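Local atomic coordinates of monovalent Na+/H+ antiporter subunit A (Dietzia sp. DQ12-45-1b, PDB entry 7D3U), a protein that probably takes part in exchanging sodium ions for protons across the bacterial membrane, as a subunit of the multi-chain Mrp antiporter complex. Residues B[109-114]-B[136-141]; B[116-121]-B[243-248]. All coordinates share one frame; numbering follows the deposited sequence.

Helix 102-119 is common to both contacts. Interaction 1 takes its middle turns, 109-114, and pairs them with 136-141 on the next membrane helix, 124-142; interaction 2 takes its last turn and the residues beyond it, 116-121, and pairs them with 243-248 on helix 243-252, much further along the chain. The segments alternate in sequence, and the centres of the two contacts lie about 13 Å apart. Helix 102-119 is thus packed against a sequence neighbour and, further along, against a distant helix, both within the membrane-helix bundle of the part related to complex I antiporter subunits. Both contacts are buried and mainly apolar, though interaction 2 also sets a tyrosine hydroxyl beside a backbone carbonyl.

Interaction 1: residues B[109-114]-B[136-141]; sequences TLFAAS and LCSFFL. With LMT (dodecyl-beta-D-maltoside), chain Q.
Cys137 brings its sulfur against the root of the Phe111 side chain: SG lies 3.5 Å from Phe111 CB and 4.1 Å from the ring centroid, 33° off the ring normal, an oblique sulfur-aromatic contact. With SG anti to the backbone N (chi1 167°), the thiol reaches across to helix 102-119; being small and polarisable, it suits a place where the two backbones come close, Phe111 CA and Cys137 CA being 6.0 Å apart. Ser138 lies nearer the ring's far end, with its backbone N over one face and its CB beside CZ, while Leu141 CD1 comes in obliquely at Phe111 CD2 (3.5 Å). Leu110 points past the other helix at its root, but its CD2 branch swings back onto Cys137 CB (3.7 Å). The buried Ser114 hydroxyl is satisfied by Leu110 O (OG to O 3.0 Å), which also accepts from Ser114 N. Phe140 points elsewhere, its CZ meeting a detergent alkyl chain.

Segments 109-114 and 136-141 run nearly antiparallel (160°), as befits neighbouring helices joined by a short turn. Helix 2-23 touches Leu110, helix 231-240 packs on Ser138 and Leu141, and Phe374 of the subunit D chain meets the Phe140 ring edge-to-face.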
ATOM      1  N   THR B 109     -25.936 -28.236 -18.571  1.00 80.26           N
ATOM      2  CA  THR B 109     -27.278 -27.700 -18.389  1.00 80.26           C
ATOM      3  C   THR B 109     -27.254 -26.232 -17.986  1.00 80.26           C
ATOM      4  O   THR B 109     -28.170 -25.482 -18.333  1.00 80.26           O
ATOM      5  CB  THR B 109     -28.041 -28.513 -17.343  1.00 80.26           C
ATOM      6  OG1 THR B 109     -27.478 -28.271 -16.051  1.00 80.26           O
ATOM      7  CG2 THR B 109     -27.968 -29.990 -17.654  1.00 80.26           C
ATOM      8  N   LEU B 110     -26.224 -25.807 -17.251  1.00 79.67           N
ATOM      9  CA  LEU B 110     -26.032 -24.380 -17.024  1.00 79.67           C
ATOM     10  C   LEU B 110     -25.687 -23.665 -18.321  1.00 79.67           C
ATOM     11  O   LEU B 110     -25.985 -22.476 -18.472  1.00 79.67           O
ATOM     12  CB  LEU B 110     -24.943 -24.151 -15.978  1.00 79.67           C
ATOM     13  CG  LEU B 110     -24.689 -22.713 -15.534  1.00 79.67           C
ATOM     14  CD1 LEU B 110     -24.632 -22.639 -14.023  1.00 79.67           C
ATOM     15  CD2 LEU B 110     -23.401 -22.191 -16.140  1.00 79.67           C
ATOM     16  N   PHE B 111     -25.059 -24.371 -19.264  1.00 78.27           N
ATOM     17  CA  PHE B 111     -24.874 -23.825 -20.601  1.00 78.27           C
ATOM     18  C   PHE B 111     -26.210 -23.521 -21.258  1.00 78.27           C
ATOM     19  O   PHE B 111     -26.390 -22.442 -21.834  1.00 78.27           O
ATOM     20  CB  PHE B 111     -24.080 -24.807 -21.459  1.00 78.27           C
ATOM     21  CG  PHE B 111     -23.152 -24.149 -22.434  1.00 78.27           C
ATOM     22  CD1 PHE B 111     -23.188 -22.783 -22.633  1.00 78.27           C
ATOM     23  CD2 PHE B 111     -22.236 -24.900 -23.146  1.00 78.27           C
ATOM     24  CE1 PHE B 111     -22.331 -22.180 -23.527  1.00 78.27           C
ATOM     25  CE2 PHE B 111     -21.375 -24.303 -24.038  1.00 78.27           C
ATOM     26  CZ  PHE B 111     -21.424 -22.942 -24.232  1.00 78.27           C
ATOM     27  N   ALA B 112     -27.156 -24.457 -21.178  1.00 77.55           N
ATOM     28  CA  ALA B 112     -28.481 -24.231 -21.737  1.00 77.55           C
ATOM     29  C   ALA B 112     -29.202 -23.096 -21.026  1.00 77.55           C
ATOM     30  O   ALA B 112     -29.895 -22.304 -21.669  1.00 77.55           O
ATOM     31  CB  ALA B 112     -29.308 -25.511 -21.660  1.00 77.55           C
ATOM     32  N   ALA B 113     -29.045 -22.993 -19.706  1.00 77.50           N
ATOM     33  CA  ALA B 113     -29.694 -21.910 -18.976  1.00 77.50           C
ATOM     34  C   ALA B 113     -29.116 -20.557 -19.368  1.00 77.50           C
ATOM     35  O   ALA B 113     -29.858 -19.584 -19.535  1.00 77.50           O
ATOM     36  CB  ALA B 113     -29.560 -22.137 -17.472  1.00 77.50           C
ATOM     37  N   SER B 114     -27.795 -20.479 -19.532  1.00 76.97           N
ATOM     38  CA  SER B 114     -27.181 -19.220 -19.933  1.00 76.97           C
ATOM     39  C   SER B 114     -27.563 -18.851 -21.360  1.00 76.97           C
ATOM     40  O   SER B 114     -27.798 -17.677 -21.662  1.00 76.97           O
ATOM     41  CB  SER B 114     -25.665 -19.310 -19.783  1.00 76.97           C
ATOM     42  OG  SER B 114     -25.300 -19.524 -18.432  1.00 76.97           O
ATOM     43  N   LEU B 136     -18.091 -18.287 -19.626  1.00 75.33           N
ATOM     44  CA  LEU B 136     -17.478 -18.935 -18.471  1.00 75.33           C
ATOM     45  C   LEU B 136     -17.810 -20.419 -18.433  1.00 75.33           C
ATOM     46  O   LEU B 136     -16.937 -21.252 -18.149  1.00 75.33           O
ATOM     47  CB  LEU B 136     -17.936 -18.261 -17.180  1.00 75.33           C
ATOM     48  CG  LEU B 136     -17.081 -17.117 -16.640  1.00 75.33           C
ATOM     49  CD1 LEU B 136     -17.422 -16.868 -15.185  1.00 75.33           C
ATOM     50  CD2 LEU B 136     -15.608 -17.431 -16.797  1.00 75.33           C
ATOM     51  N   CYS B 137     -19.068 -20.769 -18.700  1.00 77.83           N
ATOM     52  CA  CYS B 137     -19.439 -22.177 -18.738  1.00 77.83           C
ATOM     53  C   CYS B 137     -18.673 -22.916 -19.828  1.00 77.83           C
ATOM     54  O   CYS B 137     -18.266 -24.068 -19.640  1.00 77.83           O
ATOM     55  CB  CYS B 137     -20.942 -22.316 -18.949  1.00 77.83           C
ATOM     56  SG  CYS B 137     -21.446 -23.980 -19.376  1.00 77.83           S
ATOM     57  N   SER B 138     -18.435 -22.260 -20.964  1.00 76.78           N
ATOM     58  CA  SER B 138     -17.662 -22.891 -22.026  1.00 76.78           C
ATOM     59  C   SER B 138     -16.205 -23.049 -21.626  1.00 76.78           C
ATOM     60  O   SER B 138     -15.585 -24.079 -21.917  1.00 76.78           O
ATOM     61  CB  SER B 138     -17.772 -22.080 -23.311  1.00 76.78           C
ATOM     62  OG  SER B 138     -16.985 -22.667 -24.328  1.00 76.78           O
ATOM     63  N   PHE B 139     -15.631 -22.033 -20.977  1.00 73.41           N
ATOM     64  CA  PHE B 139     -14.269 -22.165 -20.472  1.00 73.41           C
ATOM     65  C   PHE B 139     -14.152 -23.360 -19.538  1.00 73.41           C
ATOM     66  O   PHE B 139     -13.218 -24.160 -19.648  1.00 73.41           O
ATOM     67  CB  PHE B 139     -13.844 -20.882 -19.761  1.00 73.41           C
ATOM     68  CG  PHE B 139     -12.631 -21.046 -18.892  1.00 73.41           C
ATOM     69  CD1 PHE B 139     -11.365 -21.069 -19.445  1.00 73.41           C
ATOM     70  CD2 PHE B 139     -12.756 -21.171 -17.522  1.00 73.41           C
ATOM     71  CE1 PHE B 139     -10.250 -21.218 -18.649  1.00 73.41           C
ATOM     72  CE2 PHE B 139     -11.644 -21.320 -16.725  1.00 73.41           C
ATOM     73  CZ  PHE B 139     -10.391 -21.344 -17.288  1.00 73.41           C
ATOM     74  N   PHE B 140     -15.112 -23.511 -18.625  1.00 74.73           N
ATOM     75  CA  PHE B 140     -15.045 -24.624 -17.684  1.00 74.73           C
ATOM     76  C   PHE B 140     -15.309 -25.961 -18.360  1.00 74.73           C
ATOM     77  O   PHE B 140     -14.802 -26.991 -17.901  1.00 74.73           O
ATOM     78  CB  PHE B 140     -16.027 -24.411 -16.537  1.00 74.73           C
ATOM     79  CG  PHE B 140     -15.424 -23.722 -15.361  1.00 74.73           C
ATOM     80  CD1 PHE B 140     -14.375 -24.301 -14.675  1.00 74.73           C
ATOM     81  CD2 PHE B 140     -15.899 -22.499 -14.943  1.00 74.73           C
ATOM     82  CE1 PHE B 140     -13.812 -23.673 -13.592  1.00 74.73           C
ATOM     83  CE2 PHE B 140     -15.342 -21.868 -13.860  1.00 74.73           C
ATOM     84  CZ  PHE B 140     -14.296 -22.455 -13.182  1.00 74.73           C
ATOM     85  N   LEU B 141     -16.091 -25.973 -19.438  1.00 75.77           N
ATOM     86  CA  LEU B 141     -16.288 -27.215 -20.174  1.00 75.77           C
ATOM     87  C   LEU B 141     -15.030 -27.623 -20.924  1.00 75.77           C
ATOM     88  O   LEU B 141     -14.734 -28.818 -21.033  1.00 75.77           O
ATOM     89  CB  LEU B 141     -17.460 -27.076 -21.142  1.00 75.77           C
ATOM     90  CG  LEU B 141     -18.837 -27.358 -20.548  1.00 75.77           C
ATOM     91  CD1 LEU B 141     -19.921 -27.048 -21.558  1.00 75.77           C
ATOM     92  CD2 LEU B 141     -18.925 -28.800 -20.092  1.00 75.77           C
TER
HETATM   93  C1  LMT Q 611     -17.001 -20.130 -10.037  1.00 74.42           C
HETATM   94  C2  LMT Q 611     -16.563 -21.415  -9.404  1.00 74.42           C
HETATM   95  C3  LMT Q 611     -15.223 -21.931  -9.804  1.00 74.42           C
HETATM   96  C4  LMT Q 611     -15.220 -23.414  -9.553  1.00 74.42           C
HETATM   97  C5  LMT Q 611     -13.832 -23.947  -9.627  1.00 74.42           C
HETATM   98  C6  LMT Q 611     -13.804 -25.426  -9.810  1.00 74.42           C
HETATM   99  C7  LMT Q 611     -12.451 -25.954  -9.436  1.00 74.42           C
HETATM  100  C8  LMT Q 611     -12.296 -27.329  -9.982  1.00 74.42           C
HETATM  101  C9  LMT Q 611     -12.064 -27.387 -11.456  1.00 74.42           C
HETATM  102  C10 LMT Q 611     -11.694 -28.804 -11.794  1.00 74.42           C
HETATM  103  C11 LMT Q 611     -11.006 -28.887 -13.118  1.00 74.42           C
HETATM  104  C12 LMT Q 611     -10.567 -30.279 -13.423  1.00 74.42           C

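Interaction 2: residues B[116-121]-B[243-248]. With LMT (dodecyl-beta-D-maltoside), chain C.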
ATOM      1  N   LEU B 116     -30.404 -19.715 -22.797  1.00 77.72           N
ATOM      2  CA  LEU B 116     -31.788 -19.276 -22.675  1.00 77.72           C
ATOM      3  C   LEU B 116     -31.861 -17.841 -22.176  1.00 77.72           C
ATOM      4  O   LEU B 116     -32.639 -17.035 -22.693  1.00 77.72           O
ATOM      5  CB  LEU B 116     -32.549 -20.210 -21.736  1.00 77.72           C
ATOM      6  CG  LEU B 116     -34.069 -20.123 -21.788  1.00 77.72           C
ATOM      7  CD1 LEU B 116     -34.529 -20.306 -23.206  1.00 77.72           C
ATOM      8  CD2 LEU B 116     -34.693 -21.172 -20.895  1.00 77.72           C
ATOM      9  N   GLY B 117     -31.051 -17.505 -21.173  1.00 76.64           N
ATOM     10  CA  GLY B 117     -31.002 -16.133 -20.703  1.00 76.64           C
ATOM     11  C   GLY B 117     -30.506 -15.163 -21.754  1.00 76.64           C
ATOM     12  O   GLY B 117     -30.932 -14.005 -21.783  1.00 76.64           O
ATOM     13  N   LEU B 118     -29.606 -15.614 -22.627  1.00 75.04           N
ATOM     14  CA  LEU B 118     -29.087 -14.731 -23.666  1.00 75.04           C
ATOM     15  C   LEU B 118     -30.128 -14.469 -24.744  1.00 75.04           C
ATOM     16  O   LEU B 118     -30.320 -13.323 -25.161  1.00 75.04           O
ATOM     17  CB  LEU B 118     -27.819 -15.327 -24.272  1.00 75.04           C
ATOM     18  CG  LEU B 118     -27.242 -14.625 -25.498  1.00 75.04           C
ATOM     19  CD1 LEU B 118     -27.026 -13.154 -25.224  1.00 75.04           C
ATOM     20  CD2 LEU B 118     -25.942 -15.278 -25.886  1.00 75.04           C
ATOM     21  N   VAL B 119     -30.812 -15.516 -25.212  1.00 74.97           N
ATOM     22  CA  VAL B 119     -31.800 -15.310 -26.266  1.00 74.97           C
ATOM     23  C   VAL B 119     -33.064 -14.672 -25.707  1.00 74.97           C
ATOM     24  O   VAL B 119     -33.773 -13.955 -26.423  1.00 74.97           O
ATOM     25  CB  VAL B 119     -32.105 -16.634 -26.987  1.00 74.97           C
ATOM     26  CG1 VAL B 119     -30.899 -17.085 -27.787  1.00 74.97           C
ATOM     27  CG2 VAL B 119     -32.502 -17.696 -25.993  1.00 74.97           C
ATOM     28  N   LEU B 120     -33.375 -14.917 -24.440  1.00 76.78           N
ATOM     29  CA  LEU B 120     -34.503 -14.277 -23.762  1.00 76.78           C
ATOM     30  C   LEU B 120     -34.063 -13.021 -23.024  1.00 76.78           C
ATOM     31  O   LEU B 120     -34.304 -12.877 -21.829  1.00 76.78           O
ATOM     32  CB  LEU B 120     -35.164 -15.258 -22.804  1.00 76.78           C
ATOM     33  CG  LEU B 120     -35.918 -16.420 -23.435  1.00 76.78           C
ATOM     34  CD1 LEU B 120     -36.629 -17.214 -22.365  1.00 76.78           C
ATOM     35  CD2 LEU B 120     -36.901 -15.889 -24.449  1.00 76.78           C
ATOM     36  N   ALA B 121     -33.412 -12.092 -23.715  1.00 78.23           N
ATOM     37  CA  ALA B 121     -32.869 -10.898 -23.086  1.00 78.23           C
ATOM     38  C   ALA B 121     -33.417  -9.666 -23.787  1.00 78.23           C
ATOM     39  O   ALA B 121     -33.095  -9.416 -24.952  1.00 78.23           O
ATOM     40  CB  ALA B 121     -31.341 -10.902 -23.126  1.00 78.23           C
ATOM     41  N   VAL B 243     -21.428 -20.750 -30.449  1.00 77.37           N
ATOM     42  CA  VAL B 243     -21.198 -20.234 -31.789  1.00 77.37           C
ATOM     43  C   VAL B 243     -22.465 -19.633 -32.371  1.00 77.37           C
ATOM     44  O   VAL B 243     -22.391 -18.812 -33.292  1.00 77.37           O
ATOM     45  CB  VAL B 243     -20.645 -21.338 -32.704  1.00 77.37           C
ATOM     46  CG1 VAL B 243     -19.341 -21.876 -32.148  1.00 77.37           C
ATOM     47  CG2 VAL B 243     -21.659 -22.445 -32.865  1.00 77.37           C
ATOM     48  N   LYS B 244     -23.633 -20.017 -31.859  1.00 76.85           N
ATOM     49  CA  LYS B 244     -24.871 -19.360 -32.247  1.00 76.85           C
ATOM     50  C   LYS B 244     -25.164 -18.125 -31.415  1.00 76.85           C
ATOM     51  O   LYS B 244     -26.063 -17.362 -31.774  1.00 76.85           O
ATOM     52  CB  LYS B 244     -26.049 -20.325 -32.144  1.00 76.85           C
ATOM     53  CG  LYS B 244     -25.993 -21.468 -33.126  1.00 76.85           C
ATOM     54  CD  LYS B 244     -25.549 -21.017 -34.496  1.00 76.85           C
ATOM     55  CE  LYS B 244     -25.655 -22.157 -35.486  1.00 76.85           C
ATOM     56  NZ  LYS B 244     -24.924 -21.851 -36.740  1.00 76.85           N
ATOM     57  N   ALA B 245     -24.440 -17.908 -30.316  1.00 77.01           N
ATOM     58  CA  ALA B 245     -24.634 -16.691 -29.537  1.00 77.01           C
ATOM     59  C   ALA B 245     -24.282 -15.460 -30.361  1.00 77.01           C
ATOM     60  O   ALA B 245     -25.044 -14.487 -30.406  1.00 77.01           O
ATOM     61  CB  ALA B 245     -23.796 -16.748 -28.262  1.00 77.01           C
ATOM     62  N   GLY B 246     -23.131 -15.490 -31.033  1.00 75.13           N
ATOM     63  CA  GLY B 246     -22.750 -14.371 -31.876  1.00 75.13           C
ATOM     64  C   GLY B 246     -23.709 -14.158 -33.029  1.00 75.13           C
ATOM     65  O   GLY B 246     -23.997 -13.021 -33.411  1.00 75.13           O
ATOM     66  N   ILE B 247     -24.237 -15.247 -33.587  1.00 72.95           N
ATOM     67  CA  ILE B 247     -25.147 -15.118 -34.718  1.00 72.95           C
ATOM     68  C   ILE B 247     -26.493 -14.574 -34.260  1.00 72.95           C
ATOM     69  O   ILE B 247     -27.117 -13.764 -34.954  1.00 72.95           O
ATOM     70  CB  ILE B 247     -25.288 -16.465 -35.442  1.00 72.95           C
ATOM     71  CG1 ILE B 247     -23.950 -16.847 -36.067  1.00 72.95           C
ATOM     72  CG2 ILE B 247     -26.365 -16.393 -36.502  1.00 72.95           C
ATOM     73  CD1 ILE B 247     -24.035 -18.023 -36.977  1.00 72.95           C
ATOM     74  N   TYR B 248     -26.957 -14.988 -33.081  1.00 73.27           N
ATOM     75  CA  TYR B 248     -28.167 -14.396 -32.530  1.00 73.27           C
ATOM     76  C   TYR B 248     -27.958 -12.924 -32.216  1.00 73.27           C
ATOM     77  O   TYR B 248     -28.881 -12.118 -32.354  1.00 73.27           O
ATOM     78  CB  TYR B 248     -28.615 -15.141 -31.274  1.00 73.27           C
ATOM     79  CG  TYR B 248     -29.610 -14.349 -30.461  1.00 73.27           C
ATOM     80  CD1 TYR B 248     -30.944 -14.298 -30.828  1.00 73.27           C
ATOM     81  CD2 TYR B 248     -29.212 -13.638 -29.338  1.00 73.27           C
ATOM     82  CE1 TYR B 248     -31.856 -13.570 -30.099  1.00 73.27           C
ATOM     83  CE2 TYR B 248     -30.117 -12.906 -28.603  1.00 73.27           C
ATOM     84  CZ  TYR B 248     -31.439 -12.877 -28.987  1.00 73.27           C
ATOM     85  OH  TYR B 248     -32.347 -12.150 -28.257  1.00 73.27           O
TER
HETATM   86  C1B LMT C1214     -33.801  -6.843  -3.145  1.00 92.73           C
HETATM   87  C2B LMT C1214     -33.821  -5.443  -2.482  1.00 92.73           C
HETATM   88  C3B LMT C1214     -32.410  -4.964  -2.060  1.00 92.73           C
HETATM   89  C4B LMT C1214     -31.347  -6.096  -2.045  1.00 92.73           C
HETATM   90  C5B LMT C1214     -31.999  -7.432  -1.627  1.00 92.73           C
HETATM   91  C6B LMT C1214     -32.243  -7.458  -0.116  1.00 92.73           C
HETATM   92  O1B LMT C1214     -33.247  -6.760  -4.436  1.00 92.73           O
HETATM   93  O2B LMT C1214     -34.371  -4.566  -3.377  1.00 92.73           O
HETATM   94  O3B LMT C1214     -32.451  -4.271  -0.874  1.00 92.73           O
HETATM   95  O4' LMT C1214     -30.748  -6.233  -3.281  1.00 92.73           O
HETATM   96  O5B LMT C1214     -33.168  -7.811  -2.343  1.00 92.73           O
HETATM   97  O6B LMT C1214     -31.680  -8.581   0.434  1.00 92.73           O
HETATM   98  C1' LMT C1214     -35.418  -9.361  -6.916  1.00 92.73           C
HETATM   99  C2' LMT C1214     -34.802  -9.942  -5.619  1.00 92.73           C
HETATM  100  C3' LMT C1214     -33.654  -9.055  -5.059  1.00 92.73           C
HETATM  101  C4' LMT C1214     -33.758  -7.577  -5.486  1.00 92.73           C
HETATM  102  C5' LMT C1214     -35.262  -7.278  -5.721  1.00 92.73           C
HETATM  103  C6' LMT C1214     -35.595  -5.822  -5.923  1.00 92.73           C
HETATM  104  O1' LMT C1214     -34.527  -9.467  -7.947  1.00 92.73           O
HETATM  105  O2' LMT C1214     -35.792 -10.090  -4.666  1.00 92.73           O
HETATM  106  O3' LMT C1214     -32.440  -9.551  -5.438  1.00 92.73           O
HETATM  107  O5' LMT C1214     -35.779  -7.979  -6.828  1.00 92.73           O
HETATM  108  O6' LMT C1214     -34.396  -5.160  -5.955  1.00 92.73           O
HETATM  109  C1  LMT C1214     -34.444 -10.749  -8.518  1.00 92.73           C
HETATM  110  C2  LMT C1214     -33.014 -10.890  -8.938  1.00 92.73           C
HETATM  111  C3  LMT C1214     -32.763 -10.947 -10.406  1.00 92.73           C
HETATM  112  C4  LMT C1214     -31.740 -12.023 -10.650  1.00 92.73           C
HETATM  113  C5  LMT C1214     -30.378 -11.428 -10.724  1.00 92.73           C
HETATM  114  C6  LMT C1214     -29.469 -12.217 -11.605  1.00 92.73           C
HETATM  115  C7  LMT C1214     -30.031 -12.278 -12.992  1.00 92.73           C
HETATM  116  C8  LMT C1214     -29.005 -12.858 -13.897  1.00 92.73           C
HETATM  117  C9  LMT C1214     -29.539 -13.326 -15.208  1.00 92.73           C
HETATM  118  C10 LMT C1214     -28.478 -14.186 -15.830  1.00 92.73           C
HETATM  119  C11 LMT C1214     -29.021 -14.987 -16.966  1.00 92.73           C
HETATM  120  C12 LMT C1214     -29.601 -14.114 -18.021  1.00 92.73           C
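In the antiporter-type membrane-helix bundle, the C-terminal end of helix 102-119 packs on helix 243-252, with Val119 over the ring of Tyr248 in a CH-pi contact. Val119 CG1 stands 4.0 Å from the centroid of the Tyr248 ring and only 8° off its normal, so the methyl sits over the centre of one face. A beta-branched valine suits this place: with CG1 anti to the carbonyl carbon (chi1 -69°), one branch is presented squarely to the flat ring. Tyr248 extends toward helix 102-119 with CG anti to the backbone N (chi1 164°), which carries its ring along the backbone at the end of the other helix. There CE2 lies 3.5 Å from Leu118 O, and OH comes within 2.9 Å of Val119 O. These carbonyls belong to the last helical residues, since Leu120 is the first to leave helical geometry, and a long aromatic residue ending in a hydroxyl fits beside such polar backbone. An alanine in place of Tyr248 would probably leave Val119 CG1 without the ring face it packs on and open a gap beside the carbonyls of Leu118 and Val119.

One turn earlier, Ala245 offers a small methyl to Leu118, whose CD2 reaches its CB at 3.5 Å; the short residue makes room for the longer leucine. On another side of the segment, Gly117 CA lies 3.6 Å from C12 of a bound dodecyl-maltoside chain.

Around this pair, helix 71-94 supplies Thr77 beside Val119 as well as Leu72 and Phe76 beside Tyr248. Leu118 also packs on Leu127, Ala130 and Trp131 of helix 124-142, while on its far side segment 243-248 is backed by Leu300 of helix 288-308.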